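Local atomic coordinates of GCN5-related N-acetyltransferase (PDB entry 2OZG), a protein that binds coenzyme A and probably transfers acetyl groups to amines, perhaps of aminoglycosides, as a member of the GCN5-related N-acetyltransferase family. Residues A[134-139]-A[263-268]; A[165-170]-A[203-208]; A[171-176]-A[235-240]. All blocks are in the same frame, centred on the assembly; numbering follows the deposited sequence. Where two conformers were deposited one is given.

Contact 1: residues A[134-139]-A[263-268]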
loop_
_atom_site.group_PDB
_atom_site.type_symbol
_atom_site.label_atom_id
_atom_site.label_comp_id
_atom_site.label_asym_id
_atom_site.label_seq_id
_atom_site.Cartn_x
_atom_site.Cartn_y
_atom_site.Cartn_z
ATOM N N ALA A 134 -16.456 -27.795 10.227
ATOM C CA ALA A 134 -16.035 -29.119 10.540
ATOM C C ALA A 134 -14.597 -29.456 10.158
ATOM O O ALA A 134 -14.094 -30.494 10.575
ATOM C CB ALA A 134 -16.980 -30.102 9.870
ATOM N N GLY A 135 -13.926 -28.601 9.386
ATOM C CA GLY A 135 -12.546 -28.870 9.048
ATOM C C GLY A 135 -11.885 -27.626 8.528
ATOM O O GLY A 135 -12.559 -26.634 8.199
ATOM N N SER A 136 -10.586 -27.717 8.372
ATOM C CA SER A 136 -9.803 -26.573 7.924
ATOM C C SER A 136 -9.098 -26.727 6.591
ATOM O O SER A 136 -8.877 -27.837 6.117
ATOM C CB SER A 136 -8.751 -26.264 8.993
ATOM O OG SER A 136 -9.388 -26.008 10.246
ATOM N N SER A 137 -8.816 -25.572 5.963
ATOM C CA SER A 137 -7.942 -25.494 4.796
ATOM C C SER A 137 -7.178 -24.217 5.087
ATOM O O SER A 137 -7.729 -23.269 5.644
ATOM C CB SER A 137 -8.677 -25.387 3.459
ATOM O OG SER A 137 -9.542 -24.249 3.471
ATOM N N CYS A 138 -5.910 -24.211 4.715
ATOM C CA CYS A 138 -4.993 -23.129 5.072
ATOM C C CYS A 138 -3.941 -23.010 3.988
ATOM O O CYS A 138 -3.333 -24.024 3.602
ATOM C CB CYS A 138 -4.299 -23.494 6.388
ATOM S SG CYS A 138 -3.382 -22.250 7.060
ATOM N N VAL A 139 -3.738 -21.788 3.525
ATOM C CA VAL A 139 -2.708 -21.464 2.561
ATOM C C VAL A 139 -1.587 -20.760 3.298
ATOM O O VAL A 139 -1.784 -19.739 3.933
ATOM C CB VAL A 139 -3.231 -20.560 1.412
ATOM C CG1 VAL A 139 -2.088 -20.252 0.479
ATOM C CG2 VAL A 139 -4.299 -21.302 0.646
ATOM N N SER A 263 -1.801 -26.651 3.672
ATOM C CA SER A 263 -1.568 -27.549 4.707
ATOM C C SER A 263 -2.671 -27.386 5.783
ATOM O O SER A 263 -3.776 -26.847 5.575
ATOM C CB SER A 263 -0.182 -27.283 5.271
ATOM O OG SER A 263 0.225 -28.350 6.049
ATOM N N SER A 264 -2.358 -27.971 6.910
ATOM C CA SER A 264 -3.130 -27.851 8.085
ATOM C C SER A 264 -2.865 -26.494 8.720
ATOM O O SER A 264 -1.805 -25.864 8.485
ATOM C CB SER A 264 -2.598 -28.853 9.081
ATOM O OG SER A 264 -3.332 -28.626 10.263
ATOM N N VAL A 265 -3.744 -26.081 9.609
ATOM C CA VAL A 265 -3.521 -24.817 10.305
ATOM C C VAL A 265 -2.321 -24.968 11.237
ATOM O O VAL A 265 -1.550 -24.043 11.400
ATOM C CB VAL A 265 -4.810 -24.357 10.987
ATOM C CG1 VAL A 265 -4.613 -23.029 11.641
ATOM C CG2 VAL A 265 -5.929 -24.205 9.915
ATOM N N ILE A 266 -2.150 -26.144 11.840
ATOM C CA ILE A 266 -0.970 -26.439 12.605
ATOM C C ILE A 266 -0.051 -27.255 11.690
ATOM O O ILE A 266 0.103 -28.451 11.840
ATOM C CB ILE A 266 -1.272 -27.232 13.901
ATOM C CG1 ILE A 266 -2.363 -26.539 14.684
ATOM C CG2 ILE A 266 0.009 -27.278 14.773
ATOM C CD1 ILE A 266 -1.873 -25.327 15.326
ATOM N N ASP A 267 0.551 -26.588 10.732
ATOM C CA ASP A 267 1.356 -27.274 9.763
ATOM C C ASP A 267 2.641 -27.873 10.370
ATOM O O ASP A 267 3.408 -27.193 11.017
ATOM C CB ASP A 267 1.684 -26.308 8.637
ATOM C CG ASP A 267 2.843 -26.769 7.781
ATOM O OD1 ASP A 267 2.641 -27.606 6.904
ATOM O OD2 ASP A 267 3.962 -26.239 7.979
ATOM N N ALA A 268 2.909 -29.127 10.046
ATOM C CA ALA A 268 4.086 -29.836 10.520
ATOM C C ALA A 268 5.353 -29.628 9.658
ATOM O O ALA A 268 6.483 -29.788 10.155
ATOM C CB ALA A 268 3.756 -31.329 10.617
HETATM O O HOH W 1 -5.362 -26.988 3.282
#

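Contact 2: residues A[165-170]-A[203-208]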
loop_
_atom_site.group_PDB
_atom_site.type_symbol
_atom_site.label_atom_id
_atom_site.label_comp_id
_atom_site.label_asym_id
_atom_site.label_seq_id
_atom_site.Cartn_x
_atom_site.Cartn_y
_atom_site.Cartn_z
ATOM N N PRO A 165 -0.974 -43.180 -12.536
ATOM C CA PRO A 165 -1.453 -43.811 -11.320
ATOM C C PRO A 165 -0.518 -43.634 -10.146
ATOM O O PRO A 165 -0.928 -43.850 -9.019
ATOM C CB PRO A 165 -1.555 -45.304 -11.701
ATOM C CG PRO A 165 -1.357 -45.353 -13.167
ATOM C CD PRO A 165 -0.533 -44.186 -13.516
ATOM N N ILE A 166 0.724 -43.259 -10.389
ATOM C CA ILE A 166 1.629 -43.131 -9.287
ATOM C C ILE A 166 1.083 -42.090 -8.312
ATOM O O ILE A 166 1.128 -42.292 -7.124
ATOM C CB ILE A 166 3.046 -42.763 -9.723
ATOM C CG1 ILE A 166 3.636 -43.810 -10.651
ATOM C CG2 ILE A 166 3.936 -42.666 -8.501
ATOM C CD1 ILE A 166 3.588 -45.239 -10.093
ATOM N N PHE A 167 0.554 -40.992 -8.851
ATOM C CA PHE A 167 -0.007 -39.905 -8.060
ATOM C C PHE A 167 -1.192 -40.369 -7.257
ATOM O O PHE A 167 -1.280 -40.034 -6.067
ATOM C CB PHE A 167 -0.402 -38.711 -8.945
ATOM C CG PHE A 167 0.779 -37.932 -9.446
ATOM C CD1 PHE A 167 1.316 -36.894 -8.698
ATOM C CD2 PHE A 167 1.389 -38.259 -10.652
ATOM C CE1 PHE A 167 2.388 -36.183 -9.148
ATOM C CE2 PHE A 167 2.488 -37.539 -11.092
ATOM C CZ PHE A 167 2.991 -36.528 -10.343
ATOM N N HIS A 168 -2.129 -41.070 -7.883
ATOM C CA HIS A 168 -3.282 -41.602 -7.127
ATOM C C HIS A 168 -2.824 -42.468 -5.986
ATOM O O HIS A 168 -3.350 -42.378 -4.932
ATOM C CB HIS A 168 -4.264 -42.449 -7.998
ATOM C CG HIS A 168 -5.283 -43.233 -7.182
ATOM N ND1 HIS A 168 -6.381 -42.649 -6.567
ATOM C CD2 HIS A 168 -5.342 -44.554 -6.853
ATOM C CE1 HIS A 168 -7.071 -43.572 -5.911
ATOM N NE2 HIS A 168 -6.454 -44.732 -6.055
ATOM N N GLU A 169 -1.805 -43.284 -6.214
ATOM C CA GLU A 169 -1.367 -44.243 -5.212
ATOM C C GLU A 169 -0.640 -43.626 -4.017
ATOM O O GLU A 169 -0.773 -44.107 -2.900
ATOM C CB GLU A 169 -0.553 -45.336 -5.892
ATOM C CG GLU A 169 -1.391 -46.098 -6.928
ATOM C CD GLU A 169 -0.554 -46.999 -7.809
ATOM O OE1 GLU A 169 0.684 -47.018 -7.623
ATOM O OE2 GLU A 169 -1.130 -47.689 -8.676
ATOM N N LEU A 170 0.143 -42.580 -4.260
ATOM C CA LEU A 170 0.758 -41.828 -3.185
ATOM C C LEU A 170 -0.301 -40.984 -2.480
ATOM O O LEU A 170 -0.270 -40.847 -1.263
ATOM C CB LEU A 170 1.877 -40.930 -3.731
ATOM C CG LEU A 170 3.157 -41.656 -4.198
ATOM C CD1 LEU A 170 4.067 -40.762 -5.018
ATOM C CD2 LEU A 170 3.913 -42.249 -3.025
ATOM N N SER A 203 5.021 -31.071 -12.282
ATOM C CA SER A 203 4.748 -32.242 -11.437
ATOM C C SER A 203 6.042 -33.048 -11.292
ATOM O O SER A 203 6.701 -33.374 -12.290
ATOM C CB SER A 203 3.760 -33.138 -12.164
ATOM O OG SER A 203 2.529 -32.525 -12.281
ATOM N N TYR A 204 6.417 -33.362 -10.060
ATOM C CA TYR A 204 7.625 -34.111 -9.780
ATOM C C TYR A 204 7.266 -35.188 -8.786
ATOM O O TYR A 204 6.443 -34.951 -7.908
ATOM C CB TYR A 204 8.647 -33.165 -9.095
ATOM C CG TYR A 204 9.316 -32.209 -10.053
ATOM C CD1 TYR A 204 8.653 -31.081 -10.524
ATOM C CD2 TYR A 204 10.632 -32.409 -10.457
ATOM C CE1 TYR A 204 9.249 -30.234 -11.375
ATOM C CE2 TYR A 204 11.252 -31.548 -11.350
ATOM C CZ TYR A 204 10.552 -30.488 -11.819
ATOM O OH TYR A 204 11.191 -29.616 -12.659
ATOM N N LEU A 205 7.924 -36.318 -8.900
ATOM C CA LEU A 205 7.885 -37.389 -7.910
ATOM C C LEU A 205 9.127 -37.183 -7.063
ATOM O O LEU A 205 10.181 -36.765 -7.577
ATOM C CB LEU A 205 7.986 -38.778 -8.518
ATOM C CG LEU A 205 6.830 -39.224 -9.422
ATOM C CD1 LEU A 205 7.081 -40.651 -10.007
ATOM C CD2 LEU A 205 5.425 -39.116 -8.756
ATOM N N ILE A 206 8.982 -37.462 -5.765
ATOM C CA ILE A 206 10.074 -37.430 -4.810
ATOM C C ILE A 206 10.390 -38.867 -4.470
ATOM O O ILE A 206 9.523 -39.605 -4.021
ATOM C CB ILE A 206 9.666 -36.732 -3.486
ATOM C CG1 ILE A 206 9.230 -35.308 -3.764
ATOM C CG2 ILE A 206 10.851 -36.697 -2.523
ATOM C CD1 ILE A 206 8.535 -34.613 -2.635
ATOM N N GLY A 207 11.629 -39.264 -4.696
ATOM C CA GLY A 207 12.100 -40.583 -4.340
ATOM C C GLY A 207 13.072 -41.157 -5.314
ATOM O O GLY A 207 13.275 -40.597 -6.420
ATOM N N ASP A 208 13.742 -42.237 -4.887
ATOM C CA ASP A 208 14.619 -42.959 -5.801
ATOM C C ASP A 208 13.682 -43.572 -6.833
ATOM O O ASP A 208 12.455 -43.645 -6.613
ATOM C CB ASP A 208 15.468 -44.045 -5.121
ATOM C CG ASP A 208 16.485 -43.482 -4.152
ATOM O OD1 ASP A 208 17.164 -42.490 -4.483
ATOM O OD2 ASP A 208 16.612 -44.050 -3.044
#

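Contact 3: residues A[171-176]-A[235-240]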
loop_
_atom_site.group_PDB
_atom_site.type_symbol
_atom_site.label_atom_id
_atom_site.label_comp_id
_atom_site.label_asym_id
_atom_site.label_seq_id
_atom_site.Cartn_x
_atom_site.Cartn_y
_atom_site.Cartn_z
ATOM N N TYR A 171 -1.194 -40.365 -3.237
ATOM C CA TYR A 171 -2.272 -39.565 -2.649
ATOM C C TYR A 171 -3.109 -40.363 -1.684
ATOM O O TYR A 171 -3.341 -39.951 -0.550
ATOM C CB TYR A 171 -3.152 -38.927 -3.711
ATOM C CG TYR A 171 -4.255 -38.140 -3.044
ATOM C CD1 TYR A 171 -4.046 -36.872 -2.551
ATOM C CD2 TYR A 171 -5.483 -38.723 -2.842
ATOM C CE1 TYR A 171 -5.051 -36.198 -1.867
ATOM C CE2 TYR A 171 -6.487 -38.046 -2.192
ATOM C CZ TYR A 171 -6.272 -36.798 -1.716
ATOM O OH TYR A 171 -7.316 -36.190 -1.061
ATOM N N GLN A 172 -3.605 -41.500 -2.138
ATOM C CA GLN A 172 -4.459 -42.322 -1.277
ATOM C C GLN A 172 -3.742 -42.809 -0.013
ATOM O O GLN A 172 -4.411 -43.128 0.962
ATOM C CB GLN A 172 -5.119 -43.464 -2.068
ATOM C CG GLN A 172 -6.404 -44.011 -1.376
ATOM C CD GLN A 172 -7.408 -44.623 -2.352
ATOM O OE1 GLN A 172 -7.030 -45.319 -3.311
ATOM N NE2 GLN A 172 -8.708 -44.376 -2.105
ATOM N N GLN A 173 -2.401 -42.876 -0.015
ATOM C CA GLN A 173 -1.662 -43.203 1.219
ATOM C C GLN A 173 -1.640 -42.071 2.237
ATOM O O GLN A 173 -1.816 -42.299 3.392
ATOM C CB GLN A 173 -0.233 -43.624 0.926
ATOM C CG GLN A 173 -0.150 -44.938 0.297
ATOM C CD GLN A 173 1.262 -45.277 -0.165
ATOM O OE1 GLN A 173 2.116 -45.670 0.649
ATOM N NE2 GLN A 173 1.488 -45.195 -1.499
ATOM N N GLN A 174 -1.353 -40.857 1.804
ATOM C CA GLN A 174 -1.442 -39.674 2.686
ATOM C C GLN A 174 -2.917 -39.405 3.104
ATOM O O GLN A 174 -3.211 -38.959 4.214
ATOM C CB GLN A 174 -0.835 -38.457 1.939
ATOM C CG GLN A 174 -0.928 -37.176 2.710
ATOM C CD GLN A 174 0.136 -36.156 2.348
ATOM O OE1 GLN A 174 1.323 -36.493 2.284
ATOM N NE2 GLN A 174 -0.280 -34.871 2.176
ATOM N N ALA A 175 -3.840 -39.695 2.201
ATOM C CA ALA A 175 -5.285 -39.447 2.420
ATOM C C ALA A 175 -5.750 -40.319 3.556
ATOM O O ALA A 175 -6.329 -39.857 4.548
ATOM C CB ALA A 175 -6.127 -39.802 1.123
ATOM N N GLN A 176 -5.425 -41.594 3.452
ATOM C CA GLN A 176 -5.883 -42.554 4.450
ATOM C C GLN A 176 -5.335 -42.192 5.815
ATOM O O GLN A 176 -5.992 -42.440 6.815
ATOM C CB GLN A 176 -5.512 -43.959 4.020
ATOM C CG GLN A 176 -6.109 -45.084 4.895
ATOM C CD GLN A 176 -5.323 -45.350 6.169
ATOM O OE1 GLN A 176 -4.104 -45.275 6.172
ATOM N NE2 GLN A 176 -6.023 -45.712 7.248
ATOM N N VAL A 235 2.591 -34.520 -1.623
ATOM C CA VAL A 235 2.581 -35.663 -0.761
ATOM C C VAL A 235 4.005 -35.916 -0.218
ATOM O O VAL A 235 4.986 -35.844 -0.959
ATOM C CB VAL A 235 2.000 -36.938 -1.454
ATOM C CG1 VAL A 235 2.387 -38.219 -0.711
ATOM C CG2 VAL A 235 0.488 -36.830 -1.594
ATOM N N THR A 236 4.100 -36.168 1.097
ATOM C CA THR A 236 5.379 -36.526 1.766
ATOM C C THR A 236 5.064 -37.660 2.735
ATOM O O THR A 236 4.354 -37.463 3.756
ATOM C CB THR A 236 6.071 -35.327 2.469
ATOM O OG1 THR A 236 5.196 -34.764 3.431
ATOM C CG2 THR A 236 6.386 -34.242 1.455
ATOM N N LEU A 237 5.525 -38.866 2.399
ATOM C CA LEU A 237 5.198 -40.038 3.227
ATOM C C LEU A 237 6.232 -40.335 4.303
ATOM O O LEU A 237 5.940 -41.067 5.245
ATOM C CB LEU A 237 4.969 -41.286 2.394
ATOM C CG LEU A 237 3.857 -41.214 1.354
ATOM C CD1 LEU A 237 3.782 -42.530 0.584
ATOM C CD2 LEU A 237 2.525 -40.896 2.014
ATOM N N SER A 238 7.403 -39.713 4.201
ATOM C CA SER A 238 8.505 -40.000 5.092
ATOM C C SER A 238 9.333 -38.741 5.267
ATOM O O SER A 238 9.209 -37.806 4.485
ATOM C CB SER A 238 9.384 -41.078 4.456
ATOM O OG SER A 238 10.011 -40.556 3.290
ATOM N N ASN A 239 10.196 -38.749 6.266
ATOM C CA ASN A 239 11.073 -37.611 6.511
ATOM C C ASN A 239 12.052 -37.304 5.369
ATOM O O ASN A 239 12.299 -36.140 5.073
ATOM C CB ASN A 239 11.827 -37.801 7.821
ATOM C CG ASN A 239 12.647 -36.586 8.171
ATOM O OD1 ASN A 239 12.184 -35.410 8.109
ATOM N ND2 ASN A 239 13.867 -36.850 8.506
ATOM N N PRO A 240 12.667 -38.344 4.759
ATOM C CA PRO A 240 13.492 -38.067 3.569
ATOM C C PRO A 240 12.688 -37.339 2.455
ATOM O O PRO A 240 13.245 -36.538 1.739
ATOM C CB PRO A 240 13.914 -39.442 3.134
ATOM C CG PRO A 240 13.930 -40.231 4.419
ATOM C CD PRO A 240 12.753 -39.753 5.150
#

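Contact 1: residues A[134-139]-A[263-268]
Cys-138, Val-265 and Ser-263 supply most of the surface buried where strand 132-143 meets the end of strand 258-263 and the loop that follows it. The backbone N of Ser-263 donates to Cys-138 O at 3.0 Å, and the bond is nearly straight, with an N-H...O angle of 159°. Between the same two residues, a water accepts from Cys-138 N and donates to Ser-263 O, the latter at 2.8 Å, so the backbones are joined partly through solvent.

Beyond this polar pairing, the loop folds back and presents Val-265. Its CG2 methyl, set anti to the carbonyl carbon, reaches over the strand and lies 3.6 Å from Ser-136 CB and 3.9 Å from Cys-138 CB, touching two residues that are two positions apart. Cys-138 holds its sulfur anti to the backbone N (chi1 -171°), which carries SG alongside the loop backbone, 4.1 Å from Val-265 CA. The loop is braced from within: Ser-263 OG donates to Asp-267 OD1 at 2.7 Å, meeting the anti lone pair of that oxygen, on the side away from OD2, while Ser-264 OG accepts from Ile-266 N in an ST turn. Trp-140 NE1 also bonds to Ser-264 O.

Val-265 packs on Val-265 of the second subunit, which brings the loop to a subunit interface. The contact is thus the end of an antiparallel strand pair, 132-143 with 258-263, giving way to a loop with an ST turn in the beta framework of a GNAT-family protein.

Contact 2: residues A[165-170]-A[203-208]
Leu-205 points its CD2 methyl into the angle between Phe-167 and Ile-166, and the dense part of this helix-on-strand contact is built round that one group. CD2 sits over a face of the Phe-167 ring, 4.2 Å from its centroid and 21° off the ring normal, displaced toward the rim: a CH-pi contact. The same methyl lies 3.9 Å from Ile-166 CG2, the two side chains crossing at about a right angle. At the far end of the ring, Phe-167 CZ reaches Ser-203 CB at 3.9 Å. With CG beside the backbone N (chi1 -74°), the phenyl group extends from helix 165-177 to the strand, although its CB does not aim there. Tyr-215 meets the ring edge-to-face, and Val-159 and Leu-161 add to its surroundings.

Packing is looser elsewhere. Leu-170 CD1 stays 4.3 Å from Leu-205 CD2, and Leu-170 is also packed by Pro-212 and Leu-237. Ile-166 and Leu-205 are both partly exposed, so solvent comes close to their side of the contact, and the outward face of the helix carries the exposed His-168 and Glu-169. Tyr-204 points the other way across the strand, its hydroxyl bonded to Gln-29 and Glu-90 of the third subunit.

With the axes of 165-170 and 203-206 approaching to 10.4 Å at 57°, this is apolar packing of a helix against a beta-sheet.

Contact 3: residues A[171-176]-A[235-240]
Helix 165-177 continues to pack on the sheet here, at the place where strand 227-236 ends and the chain turns into helix 239-250. Gln-174 does the polar work. Its CG stands anti to the backbone N (chi1 177°) and the chain runs on extended, carrying OE1 to the strand end, where it accepts from Thr-236 N at 3.0 Å. The N-H...O angle is 159° and the donor lies in the carbonyl plane. The other half of the amide is also engaged, NE2 being bonded to Tyr-181 OH, so the amide is gripped at both ends and its rotation is fixed. With an alanine here, Thr-236 N would probably lose its acceptor and Tyr-181 OH its amide partner, and a gap would open beside Val-235.

The glutamine runs past Val-235 in the opposite direction, and its OE1 ends 3.4 Å from Val-235 CA and 3.6 Å from Val-235 CG1. The other valine methyl, CG2, lies against the helix backbone, 4.0 Å from Tyr-171 CA. Leu-237 closes the more open side. Its CD1 touches Gln-173 OE1 at 3.6 Å, with the two side chains crossing at about a right angle, while CD2 rests near Gln-174 N and Gln-173 CB. Gln-173 turns NE2 back to Glu-169 O within its own helix.

The chemistry implies that a single buried amide satisfies a backbone N-H at the strand end and links it to the helix, while aliphatic groups fill in around it.

How the contacts relate
Contacts 2 and 3 are successive parts of one interface, with helix 165-177 giving its first half to contact 2 and its second to contact 3. Their centres are 10 Å apart and they touch directly: Leu-170 CD2 lies 3.6 Å from Leu-237 CD1, and Leu-170 O is 3.8 Å from Val-235 CG1. Contact 1 stands apart, its nearest atoms about 8 Å from contact 3 and about 13 Å from contact 2, yet the pairing of 227-236 with 258-263 connects it to contact 3, and strand 211-222 extends the link to contact 2. All lie away from the coenzyme A site, the side chains of Tyr-204 and Ser-137 being about 11 and 13 Å from a bound molecule.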